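Local coordinates for Boca/mesd chaperone for ywtd beta-propeller-egf protein 1 (Caenorhabditis elegans, PDB 3OFG), which probably acts in the endoplasmic reticulum as a chaperone for maturing YWTD beta-propeller domains of LDL-receptor-type proteins, this chain being its structured domain, at residues Val15-Pro20 with Ser26-Phe31; Lys34-Trp39 with Asn58-Met63; Ser41-Tyr44 with Asp49-Val52; Glu72-Leu77 with Val86-Gln91. All blocks are in the same frame, centred on the assembly; numbering follows the deposited sequence. Where two conformers were deposited one is given.

In the fold
The chain runs strand-helix-strand-strand-helix-strand, with strand order 2-3-1-4 in one antiparallel sheet, as in a ferredoxin-like fold. All four contacts join a helix, or the loop just before it, to this sheet. Contacts 1, 2 and 3 use helix 29-45 and contact 4 uses helix 70-78. Contact 1 closes first, contact 3 is nested inside contact 2, and contact 4 opens last. The centres of contacts 2 and 3 are about 9 Å apart; those of 1 and 4 are about 18 Å apart, across the chain's centre. L77 links contacts 1, 2 and 4, touching V15, W39 and F62. Both helices share one core, while contacts 2, 3 and 4 also touch the second subunit.

Contact 1 of 4, residues Val15-Pro20 with Ser26-Phe31; sequences VGVVDP and SDIRPF
F31 and D19 are brought together by matching first torsions. In F31, CG is anti to the backbone N (chi1 -173°), and the ring reaches across to the chain beyond strand 12-17. In D19, CG is likewise anti to N (chi1 -180°), which lays the side chain over one face of that ring. D19 CB makes a CH-pi contact with the F31 ring, 4.0 Å from its centroid. The carboxylate is stacked almost flat on the ring, with the planes 7° apart and D19 CG 3.9 Å from F31 CZ. Its two oxygens have their own partners: OD1 bonds S21 OG and OD2 bonds Q22 NE2. These bonds probably keep the carboxylate from turning off the ring. V17 meets the same ring from the edge, with V17 CG1 3.8 Å from F31 CD2. I28 packs against V17, with I28 CD1 4.0 Å from V17 CG1 and 3.6 Å from V17 O. With an alanine here instead of F31, D19 CB and V17 CG1 would probably lose their aromatic partner and a gap would open between the strand end and the helix. I28 is at the N-cap position of helix 29-45, and its carbonyl O accepts a bond from T32 OG1. Packing of F31 and I28 on V17 and D19 closes the loop that leads from strand 12-17 to helix 29-45. The F31 ring also meets the rings of W35 and F82, while V17 packs on T32 and W39. Next to I28, R29 forms a salt bridge with D57, in the turn between strands 50-56 and 59-64.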
loop_
_atom_site.group_PDB
_atom_site.type_symbol
_atom_site.label_atom_id
_atom_site.label_comp_id
_atom_site.label_asym_id
_atom_site.label_seq_id
_atom_site.Cartn_x
_atom_site.Cartn_y
_atom_site.Cartn_z
ATOM N N VAL A 15 5.864 2.652 -6.871
ATOM C CA VAL A 15 7.008 2.545 -7.754
ATOM C C VAL A 15 6.651 1.634 -8.922
ATOM O O VAL A 15 6.445 0.435 -8.737
ATOM C CB VAL A 15 8.212 1.960 -6.995
ATOM C CG1 VAL A 15 9.428 1.923 -7.885
ATOM C CG2 VAL A 15 8.488 2.763 -5.734
ATOM N N GLY A 16 6.515 2.200 -10.112
ATOM C CA GLY A 16 6.233 1.400 -11.300
ATOM C C GLY A 16 7.523 0.915 -11.914
ATOM O O GLY A 16 8.562 1.591 -11.829
ATOM N N VAL A 17 7.479 -0.263 -12.517
ATOM C CA VAL A 17 8.648 -0.882 -13.098
ATOM C C VAL A 17 8.355 -1.171 -14.557
ATOM O O VAL A 17 7.253 -1.611 -14.912
ATOM C CB VAL A 17 8.995 -2.170 -12.337
ATOM C CG1 VAL A 17 10.167 -2.903 -12.948
ATOM C CG2 VAL A 17 9.280 -1.824 -10.885
ATOM N N VAL A 18 9.348 -0.877 -15.399
ATOM C CA VAL A 18 9.286 -1.211 -16.829
ATOM C C VAL A 18 10.602 -1.880 -17.210
ATOM O O VAL A 18 11.696 -1.422 -16.831
ATOM C CB VAL A 18 9.054 0.044 -17.692
ATOM C CG1 VAL A 18 9.296 -0.243 -19.191
ATOM C CG2 VAL A 18 7.636 0.545 -17.525
ATOM N N ASP A 19 10.504 -2.981 -17.930
ATOM C CA ASP A 19 11.657 -3.618 -18.541
ATOM C C ASP A 19 11.811 -3.022 -19.939
ATOM O O ASP A 19 10.959 -3.240 -20.787
ATOM C CB ASP A 19 11.414 -5.114 -18.631
ATOM C CG ASP A 19 12.568 -5.861 -19.248
ATOM O OD1 ASP A 19 13.499 -5.233 -19.799
ATOM O OD2 ASP A 19 12.529 -7.112 -19.207
ATOM N N PRO A 20 12.887 -2.248 -20.176
ATOM C CA PRO A 20 13.025 -1.566 -21.468
ATOM C C PRO A 20 13.171 -2.526 -22.647
ATOM O O PRO A 20 12.925 -2.145 -23.782
ATOM C CB PRO A 20 14.296 -0.735 -21.288
ATOM C CG PRO A 20 14.442 -0.578 -19.810
ATOM C CD PRO A 20 13.951 -1.877 -19.243
ATOM N N SER A 26 3.430 -5.750 -19.016
ATOM C CA SER A 26 3.087 -5.511 -17.617
ATOM C C SER A 26 3.300 -6.727 -16.715
ATOM O O SER A 26 3.520 -6.563 -15.517
ATOM C CB SER A 26 1.648 -5.037 -17.483
ATOM O OG SER A 26 0.754 -6.031 -17.911
ATOM N N ASP A 27 3.233 -7.941 -17.261
ATOM C CA ASP A 27 3.365 -9.148 -16.446
ATOM C C ASP A 27 4.849 -9.494 -16.302
ATOM O O ASP A 27 5.379 -10.440 -16.901
ATOM C CB ASP A 27 2.547 -10.343 -17.010
ATOM C CG ASP A 27 3.019 -10.816 -18.367
ATOM O OD1 ASP A 27 3.255 -9.968 -19.240
ATOM O OD2 ASP A 27 3.140 -12.054 -18.562
ATOM N N ILE A 28 5.518 -8.682 -15.494
ATOM C CA ILE A 28 6.966 -8.785 -15.286
ATOM C C ILE A 28 7.249 -8.953 -13.790
ATOM O O ILE A 28 8.234 -8.431 -13.269
ATOM C CB ILE A 28 7.715 -7.570 -15.853
ATOM C CG1 ILE A 28 7.164 -6.246 -15.312
ATOM C CG2 ILE A 28 7.656 -7.590 -17.378
ATOM C CD1 ILE A 28 8.082 -5.038 -15.599
ATOM N N ARG A 29 6.451 -9.748 -13.098
ATOM C CA ARG A 29 6.620 -9.877 -11.652
ATOM C C ARG A 29 8.012 -10.325 -11.218
ATOM O O ARG A 29 8.534 -9.793 -10.236
ATOM C CB ARG A 29 5.555 -10.785 -11.022
ATOM C CG ARG A 29 5.546 -10.640 -9.495
ATOM C CD ARG A 29 4.359 -11.339 -8.863
ATOM N NE ARG A 29 3.151 -10.537 -8.961
ATOM C CZ ARG A 29 2.629 -9.824 -7.966
ATOM N NH1 ARG A 29 3.203 -9.796 -6.770
ATOM N NH2 ARG A 29 1.516 -9.138 -8.177
ATOM N N PRO A 30 8.627 -11.314 -11.873
ATOM C CA PRO A 30 9.975 -11.692 -11.401
ATOM C C PRO A 30 10.964 -10.510 -11.443
ATOM O O PRO A 30 11.798 -10.332 -10.574
ATOM C CB PRO A 30 10.424 -12.792 -12.381
ATOM C CG PRO A 30 9.155 -13.284 -13.029
ATOM C CD PRO A 30 8.132 -12.172 -12.965
ATOM N N PHE A 31 10.852 -9.701 -12.476
ATOM C CA PHE A 31 11.731 -8.554 -12.699
ATOM C C PHE A 31 11.424 -7.473 -11.658
ATOM O O PHE A 31 12.338 -6.906 -11.038
ATOM C CB PHE A 31 11.483 -8.084 -14.127
ATOM C CG PHE A 31 12.409 -7.021 -14.626
ATOM C CD1 PHE A 31 13.631 -7.355 -15.185
ATOM C CD2 PHE A 31 12.023 -5.703 -14.650
ATOM C CE1 PHE A 31 14.470 -6.368 -15.698
ATOM C CE2 PHE A 31 12.868 -4.720 -15.165
ATOM C CZ PHE A 31 14.065 -5.069 -15.702
#

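Contact 2 of 4, residues Lys34-Trp39 with Asn58-Met63; sequences KWTQIW and NRAIFM
Helix 34-39 and strand 59-63 run in nearly the same direction, 22° apart, with their axes 9.9 Å from each other at closest approach. T36 and A60 are the closest pair of the two backbones, their CA atoms 7.5 Å apart. T36 CG2 lies 3.8 Å from A60 CB, methyl to methyl. F62, two residues further along the strand and on the same face as A60, points its ring rim at the helix. T36 CB sits in the ring plane at that rim, 4.0 Å from F62 CE1. T36 O is 3.8 Å from F62 CZ and approaches the ring obliquely. W39 CB lies near the same plane, 4.4 Å from F62 CZ. F62 also packs on L50, V52 and L77, so its ring joins helix 29-45 to helix 70-78. R59 points away and bonds I55 O of the second subunit. In T36 the hydroxyl stands between the backbone N and the carbonyl carbon (chi1 56°), where OG1 bonds T32 O one turn back. Its side chain thus offers carbon to the strand. The helix packs on one sheet face, as in a ferredoxin-like fold. With no polar bond between the side chains, fit of shape holds them.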
loop_
_atom_site.group_PDB
_atom_site.type_symbol
_atom_site.label_atom_id
_atom_site.label_comp_id
_atom_site.label_asym_id
_atom_site.label_seq_id
_atom_site.Cartn_x
_atom_site.Cartn_y
_atom_site.Cartn_z
ATOM N N LYS A 34 12.786 -8.731 -8.338
ATOM C CA LYS A 34 14.231 -8.646 -8.303
ATOM C C LYS A 34 14.664 -7.223 -8.024
ATOM O O LYS A 34 15.469 -6.939 -7.118
ATOM C CB LYS A 34 14.830 -9.106 -9.629
ATOM C CG LYS A 34 16.319 -8.853 -9.745
ATOM C CD LYS A 34 16.904 -9.367 -11.051
ATOM C CE LYS A 34 18.330 -8.912 -11.240
ATOM N NZ LYS A 34 18.903 -9.480 -12.500
ATOM N N TRP A 35 14.179 -6.295 -8.840
ATOM C CA TRP A 35 14.725 -4.947 -8.797
ATOM C C TRP A 35 14.241 -4.141 -7.604
ATOM O O TRP A 35 15.012 -3.353 -7.054
ATOM C CB TRP A 35 14.499 -4.214 -10.140
ATOM C CG TRP A 35 15.478 -4.763 -11.124
ATOM C CD1 TRP A 35 15.251 -5.709 -12.095
ATOM C CD2 TRP A 35 16.875 -4.509 -11.129
ATOM N NE1 TRP A 35 16.436 -6.041 -12.709
ATOM C CE2 TRP A 35 17.441 -5.313 -12.130
ATOM C CE3 TRP A 35 17.704 -3.663 -10.390
ATOM C CZ2 TRP A 35 18.813 -5.290 -12.419
ATOM C CZ3 TRP A 35 19.066 -3.641 -10.687
ATOM C CH2 TRP A 35 19.592 -4.439 -11.697
ATOM N N THR A 36 13.008 -4.345 -7.158
ATOM C CA THR A 36 12.567 -3.639 -5.960
ATOM C C THR A 36 13.377 -4.057 -4.758
ATOM O O THR A 36 13.681 -3.219 -3.911
ATOM C CB THR A 36 11.059 -3.758 -5.679
ATOM O OG1 THR A 36 10.674 -5.129 -5.586
ATOM C CG2 THR A 36 10.270 -3.074 -6.782
ATOM N N GLN A 37 13.785 -5.310 -4.668
ATOM C CA GLN A 37 14.597 -5.700 -3.534
ATOM C C GLN A 37 15.993 -5.117 -3.628
ATOM O O GLN A 37 16.552 -4.716 -2.618
ATOM C CB GLN A 37 14.678 -7.206 -3.372
ATOM C CG GLN A 37 15.292 -7.509 -2.034
ATOM C CD GLN A 37 15.060 -8.899 -1.519
ATOM O OE1 GLN A 37 13.918 -9.366 -1.402
ATOM N NE2 GLN A 37 16.144 -9.539 -1.104
ATOM N N ILE A 38 16.551 -5.038 -4.823
ATOM C CA ILE A 38 17.852 -4.403 -5.013
ATOM C C ILE A 38 17.787 -2.930 -4.624
ATOM O O ILE A 38 18.661 -2.420 -3.890
ATOM C CB ILE A 38 18.388 -4.596 -6.451
ATOM C CG1 ILE A 38 18.760 -6.062 -6.666
ATOM C CG2 ILE A 38 19.579 -3.691 -6.733
ATOM C CD1 ILE A 38 18.920 -6.432 -8.133
ATOM N N TRP A 39 16.780 -2.213 -5.105
ATOM C CA TRP A 39 16.636 -0.800 -4.726
ATOM C C TRP A 39 16.464 -0.666 -3.221
ATOM O O TRP A 39 17.023 0.253 -2.619
ATOM C CB TRP A 39 15.506 -0.118 -5.483
ATOM C CG TRP A 39 15.699 -0.165 -6.958
ATOM C CD1 TRP A 39 16.882 -0.102 -7.633
ATOM C CD2 TRP A 39 14.674 -0.310 -7.950
ATOM N NE1 TRP A 39 16.652 -0.198 -8.992
ATOM C CE2 TRP A 39 15.311 -0.335 -9.196
ATOM C CE3 TRP A 39 13.284 -0.429 -7.893
ATOM C CZ2 TRP A 39 14.591 -0.470 -10.386
ATOM C CZ3 TRP A 39 12.579 -0.581 -9.075
ATOM C CH2 TRP A 39 13.242 -0.614 -10.295
ATOM N N ASN A 58 3.884 -5.209 -11.984
ATOM C CA ASN A 58 4.799 -4.117 -12.335
ATOM C C ASN A 58 4.666 -2.887 -11.438
ATOM O O ASN A 58 4.960 -1.773 -11.853
ATOM C CB ASN A 58 4.588 -3.708 -13.805
ATOM C CG ASN A 58 3.213 -3.125 -14.052
ATOM O OD1 ASN A 58 2.314 -3.240 -13.216
ATOM N ND2 ASN A 58 3.045 -2.499 -15.218
ATOM N N ARG A 59 4.265 -3.084 -10.195
ATOM C CA ARG A 59 4.133 -1.954 -9.289
ATOM C C ARG A 59 4.314 -2.412 -7.862
ATOM O O ARG A 59 3.827 -3.476 -7.466
ATOM C CB ARG A 59 2.776 -1.276 -9.447
ATOM C CG ARG A 59 2.671 0.089 -8.749
ATOM C CD ARG A 59 1.419 0.875 -9.148
ATOM N NE ARG A 59 0.213 0.100 -8.912
ATOM C CZ ARG A 59 -0.797 0.454 -8.121
ATOM N NH1 ARG A 59 -0.799 1.615 -7.501
ATOM N NH2 ARG A 59 -1.816 -0.375 -7.982
ATOM N N ALA A 60 5.050 -1.626 -7.092
ATOM C CA ALA A 60 5.290 -1.918 -5.687
ATOM C C ALA A 60 5.053 -0.703 -4.810
ATOM O O ALA A 60 5.107 0.434 -5.258
ATOM C CB ALA A 60 6.704 -2.442 -5.502
ATOM N N ILE A 61 4.820 -0.964 -3.536
ATOM C CA ILE A 61 4.761 0.069 -2.518
ATOM C C ILE A 61 6.028 -0.026 -1.686
ATOM O O ILE A 61 6.432 -1.121 -1.276
ATOM C CB ILE A 61 3.544 -0.134 -1.575
ATOM C CG1 ILE A 61 2.265 0.019 -2.362
ATOM C CG2 ILE A 61 3.601 0.840 -0.366
ATOM C CD1 ILE A 61 1.025 -0.335 -1.523
ATOM N N PHE A 62 6.658 1.109 -1.433
ATOM C CA PHE A 62 7.723 1.252 -0.440
ATOM C C PHE A 62 7.133 2.044 0.731
ATOM O O PHE A 62 6.734 3.209 0.548
ATOM C CB PHE A 62 8.913 2.037 -1.004
ATOM C CG PHE A 62 9.789 1.268 -1.956
ATOM C CD1 PHE A 62 9.421 0.036 -2.487
ATOM C CD2 PHE A 62 11.003 1.797 -2.316
ATOM C CE1 PHE A 62 10.266 -0.626 -3.371
ATOM C CE2 PHE A 62 11.848 1.127 -3.187
ATOM C CZ PHE A 62 11.484 -0.071 -3.704
HETATM N N MSE A 63 7.028 1.425 1.899
HETATM C CA MSE A 63 6.568 2.095 3.108
HETATM C C MSE A 63 7.768 2.496 3.944
HETATM O O MSE A 63 8.647 1.683 4.185
HETATM C CB MSE A 63 5.691 1.158 3.946
HETATM C CG MSE A 63 4.323 0.847 3.340
HETATM SE SE MSE A 63 2.952 0.296 4.646
HETATM C CE MSE A 63 3.488 1.365 6.197
#

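Contact 3 of 4, residues Ser41-Tyr44 with Asp49-Val52; sequences SQLY and DLQV
D49 OD1 accepts a hydrogen bond from a water at 2.9 Å, and the same water donates to Y44 O, also at 2.9 Å. The water thus bridges the strand-side carboxylate and the helix backbone. It also lies over the centre of the Y44 ring, 3.3 Å above the plane. D49 OD1 itself touches that ring obliquely, 3.2 Å from Y44 CD2, which is a close approach. The two side chains lie alongside each other and point the same way, with carboxylate and ring planes 47° apart. In Y44, CG is anti to the backbone N (chi1 179°), and this carries the ring out beside D49. Deeper in, L43 and L50 cross at about a right angle. L43 CD1 is 3.8 Å from L50 CD2, a plain contact of methyl groups. This leucine pair is buried, whereas Y44 is exposed. The contact closes the turn from the end of helix 29-45 into strand 50-56, and L50 O bonds Q40 NE2 about one turn back along the helix. L43 packs on F62 of strand 59-64 and on F76 of helix 70-78, and L50 on F62 and F64. On its exposed side, Y44 touches D94 of the second subunit.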
loop_
_atom_site.group_PDB
_atom_site.type_symbol
_atom_site.label_atom_id
_atom_site.label_comp_id
_atom_site.label_asym_id
_atom_site.label_seq_id
_atom_site.Cartn_x
_atom_site.Cartn_y
_atom_site.Cartn_z
ATOM N N SER A 41 17.744 -2.582 -0.986
ATOM C CA SER A 41 19.088 -2.754 -0.410
ATOM C C SER A 41 19.946 -1.507 -0.578
ATOM O O SER A 41 20.615 -1.053 0.373
ATOM C CB SER A 41 19.810 -3.929 -1.062
ATOM O OG SER A 41 19.186 -5.160 -0.718
ATOM N N GLN A 42 19.938 -0.914 -1.761
ATOM C CA GLN A 42 20.693 0.293 -2.015
ATOM C C GLN A 42 20.214 1.442 -1.127
ATOM O O GLN A 42 21.033 2.185 -0.542
ATOM C CB GLN A 42 20.613 0.679 -3.489
ATOM C CG GLN A 42 21.291 -0.306 -4.399
ATOM C CD GLN A 42 21.139 0.131 -5.832
ATOM O OE1 GLN A 42 20.111 -0.094 -6.450
ATOM N NE2 GLN A 42 22.110 0.888 -6.324
ATOM N N LEU A 43 18.910 1.576 -0.939
ATOM C CA LEU A 43 18.361 2.598 -0.067
ATOM C C LEU A 43 18.729 2.321 1.386
ATOM O O LEU A 43 19.043 3.261 2.120
ATOM C CB LEU A 43 16.850 2.736 -0.277
ATOM C CG LEU A 43 16.537 3.549 -1.539
ATOM C CD1 LEU A 43 15.121 3.287 -2.001
ATOM C CD2 LEU A 43 16.724 5.034 -1.302
ATOM N N TYR A 44 18.713 1.057 1.808
ATOM C CA TYR A 44 19.120 0.693 3.151
ATOM C C TYR A 44 20.560 1.188 3.362
ATOM O O TYR A 44 20.895 1.754 4.424
ATOM C CB TYR A 44 19.050 -0.831 3.364
ATOM C CG TYR A 44 19.507 -1.196 4.753
ATOM C CD1 TYR A 44 20.871 -1.326 5.041
ATOM C CD2 TYR A 44 18.599 -1.323 5.794
ATOM C CE1 TYR A 44 21.301 -1.611 6.331
ATOM C CE2 TYR A 44 19.037 -1.606 7.086
ATOM C CZ TYR A 44 20.375 -1.732 7.316
ATOM O OH TYR A 44 20.782 -2.011 8.630
ATOM N N ASP A 49 15.384 3.154 5.638
ATOM C CA ASP A 49 14.702 1.902 5.917
ATOM C C ASP A 49 13.282 1.921 5.362
ATOM O O ASP A 49 12.536 2.858 5.579
ATOM C CB ASP A 49 14.634 1.682 7.435
ATOM C CG ASP A 49 15.982 1.430 8.060
ATOM O OD1 ASP A 49 16.761 0.641 7.490
ATOM O OD2 ASP A 49 16.245 2.009 9.149
ATOM N N LEU A 50 12.904 0.853 4.678
ATOM C CA LEU A 50 11.572 0.765 4.108
ATOM C C LEU A 50 11.172 -0.695 4.003
ATOM O O LEU A 50 12.015 -1.580 3.999
ATOM C CB LEU A 50 11.496 1.462 2.745
ATOM C CG LEU A 50 12.403 0.842 1.706
ATOM C CD1 LEU A 50 11.657 -0.226 0.904
ATOM C CD2 LEU A 50 13.001 1.869 0.749
ATOM N N GLN A 51 9.869 -0.921 3.898
ATOM C CA GLN A 51 9.271 -2.237 3.684
ATOM C C GLN A 51 8.655 -2.251 2.288
ATOM O O GLN A 51 8.000 -1.279 1.897
ATOM C CB GLN A 51 8.206 -2.495 4.767
ATOM C CG GLN A 51 7.532 -3.852 4.686
ATOM C CD GLN A 51 6.672 -4.149 5.903
ATOM O OE1 GLN A 51 6.386 -3.276 6.691
ATOM N NE2 GLN A 51 6.270 -5.395 6.043
ATOM N N VAL A 52 8.846 -3.322 1.536
ATOM C CA VAL A 52 8.324 -3.439 0.182
ATOM C C VAL A 52 7.141 -4.385 0.107
ATOM O O VAL A 52 7.170 -5.481 0.663
ATOM C CB VAL A 52 9.393 -4.021 -0.762
ATOM C CG1 VAL A 52 8.880 -4.129 -2.187
ATOM C CG2 VAL A 52 10.659 -3.174 -0.732
HETATM O O HOH W 1 19.426 1.752 6.903
#

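Contact 4 of 4, residues Glu72-Leu77 with Val86-Gln91; sequences EAKKFL and VTIEGQ
K74 lays its aliphatic chain along V86 and I88, alternate residues of strand 83-89 that point toward helix 70-78. Its CG is anti to the backbone N (chi1 174°), and the rest of the chain is extended. K74 CG meets V86 CG1 at 3.7 Å, with the two side chains sliding past each other in opposite directions. K74 CD meets I88 CD1 at 3.7 Å, where the chains cross at a slant. K74 CE comes within 3.5 Å of V86 O. On the other branch of V86, CG2 packs on L77 CB at 3.9 Å. A serine in place of K74 would probably leave V86 CG1 and I88 CD1 with less apolar cover. Helix 72-77 and strand 86-89 run nearly antiparallel, 170° apart, with closest approach of the axes 9.0 Å. Helix 70-78 and the outermost strand 83-89 form the second helix-to-strand unit of the fold. Farther out, V86 touches L78, and I88 touches A70, F71 and L13. L77 reaches inward to W39 and F62. T87 pairs its backbone with F14, which ties this outer strand to strand 12-17. The lysine serves mainly through its methylenes. Its ammonium end near the V86 carbonyl probably adds only modest attraction.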
loop_
_atom_site.group_PDB
_atom_site.type_symbol
_atom_site.label_atom_id
_atom_site.label_comp_id
_atom_site.label_asym_id
_atom_site.label_seq_id
_atom_site.Cartn_x
_atom_site.Cartn_y
_atom_site.Cartn_z
ATOM N N GLU A 72 14.026 11.712 -0.596
ATOM C CA GLU A 72 15.332 11.135 -0.902
ATOM C C GLU A 72 15.125 9.839 -1.680
ATOM O O GLU A 72 15.830 9.572 -2.653
ATOM C CB GLU A 72 16.095 10.856 0.406
ATOM C CG GLU A 72 17.434 10.148 0.233
ATOM C CD GLU A 72 18.141 9.857 1.561
ATOM O OE1 GLU A 72 17.633 10.258 2.636
ATOM O OE2 GLU A 72 19.208 9.206 1.524
ATOM N N ALA A 73 14.159 9.033 -1.268
ATOM C CA ALA A 73 13.923 7.757 -1.941
ATOM C C ALA A 73 13.374 7.958 -3.337
ATOM O O ALA A 73 13.791 7.269 -4.250
ATOM C CB ALA A 73 12.993 6.868 -1.133
ATOM N N LYS A 74 12.445 8.904 -3.514
ATOM C CA LYS A 74 11.910 9.168 -4.844
ATOM C C LYS A 74 13.018 9.644 -5.780
ATOM O O LYS A 74 13.097 9.220 -6.913
ATOM C CB LYS A 74 10.760 10.188 -4.762
ATOM C CG LYS A 74 10.248 10.636 -6.104
ATOM C CD LYS A 74 8.967 11.459 -5.986
ATOM C CE LYS A 74 8.540 11.941 -7.349
ATOM N NZ LYS A 74 7.315 12.783 -7.280
ATOM N N LYS A 75 13.868 10.542 -5.294
ATOM C CA LYS A 75 14.969 11.063 -6.094
ATOM C C LYS A 75 15.884 9.930 -6.541
ATOM O O LYS A 75 16.256 9.842 -7.708
ATOM C CB LYS A 75 15.745 12.118 -5.289
ATOM C CG LYS A 75 17.041 12.571 -5.919
ATOM C CD LYS A 75 17.720 13.620 -5.036
ATOM N N PHE A 76 16.248 9.045 -5.617
ATOM C CA PHE A 76 17.087 7.894 -5.949
ATOM C C PHE A 76 16.413 7.007 -7.012
ATOM O O PHE A 76 17.020 6.594 -7.997
ATOM C CB PHE A 76 17.358 7.057 -4.697
ATOM C CG PHE A 76 18.002 5.728 -4.993
ATOM C CD1 PHE A 76 19.377 5.638 -5.121
ATOM C CD2 PHE A 76 17.241 4.576 -5.177
ATOM C CE1 PHE A 76 19.989 4.414 -5.400
ATOM C CE2 PHE A 76 17.850 3.348 -5.480
ATOM C CZ PHE A 76 19.220 3.281 -5.597
ATOM N N LEU A 77 15.140 6.678 -6.783
ATOM C CA LEU A 77 14.446 5.755 -7.683
ATOM C C LEU A 77 14.336 6.304 -9.092
ATOM O O LEU A 77 14.471 5.577 -10.070
ATOM C CB LEU A 77 13.070 5.411 -7.135
ATOM C CG LEU A 77 13.106 4.481 -5.933
ATOM C CD1 LEU A 77 11.728 4.439 -5.287
ATOM C CD2 LEU A 77 13.544 3.076 -6.328
ATOM N N VAL A 86 7.068 7.199 -10.070
ATOM C CA VAL A 86 7.127 7.165 -8.622
ATOM C C VAL A 86 6.220 8.243 -8.113
ATOM O O VAL A 86 6.347 9.415 -8.506
ATOM C CB VAL A 86 8.521 7.457 -8.056
ATOM C CG1 VAL A 86 8.496 7.440 -6.529
ATOM C CG2 VAL A 86 9.548 6.462 -8.561
ATOM N N THR A 87 5.300 7.884 -7.237
ATOM C CA THR A 87 4.444 8.882 -6.591
ATOM C C THR A 87 4.511 8.706 -5.091
ATOM O O THR A 87 4.752 7.582 -4.593
ATOM C CB THR A 87 3.001 8.765 -7.062
ATOM O OG1 THR A 87 2.492 7.474 -6.729
ATOM C CG2 THR A 87 2.907 8.962 -8.568
ATOM N N ILE A 88 4.283 9.766 -4.335
ATOM C CA ILE A 88 4.330 9.723 -2.882
ATOM C C ILE A 88 2.933 10.009 -2.410
ATOM O O ILE A 88 2.287 10.946 -2.900
ATOM C CB ILE A 88 5.269 10.769 -2.328
ATOM C CG1 ILE A 88 6.705 10.490 -2.763
ATOM C CG2 ILE A 88 5.236 10.761 -0.821
ATOM C CD1 ILE A 88 7.655 11.655 -2.513
ATOM N N GLU A 89 2.435 9.194 -1.488
ATOM C CA GLU A 89 1.117 9.424 -0.912
ATOM C C GLU A 89 1.118 9.283 0.595
ATOM O O GLU A 89 1.820 8.456 1.159
ATOM C CB GLU A 89 0.055 8.481 -1.514
ATOM C CG GLU A 89 -0.374 8.820 -2.954
ATOM N N GLY A 90 0.313 10.128 1.228
ATOM C CA GLY A 90 -0.028 9.966 2.622
ATOM C C GLY A 90 -1.404 9.345 2.719
ATOM O O GLY A 90 -1.959 8.855 1.756
ATOM N N GLN A 91 -1.959 9.387 3.912
ATOM C CA GLN A 91 -3.269 8.799 4.158
ATOM C C GLN A 91 -4.323 9.440 3.272
ATOM O O GLN A 91 -4.265 10.640 2.944
ATOM C CB GLN A 91 -3.661 8.983 5.607
ATOM C CG GLN A 91 -3.899 10.441 5.961
ATOM C CD GLN A 91 -4.105 10.661 7.446
ATOM O OE1 GLN A 91 -3.503 11.566 8.033
ATOM N NE2 GLN A 91 -4.964 9.848 8.072
#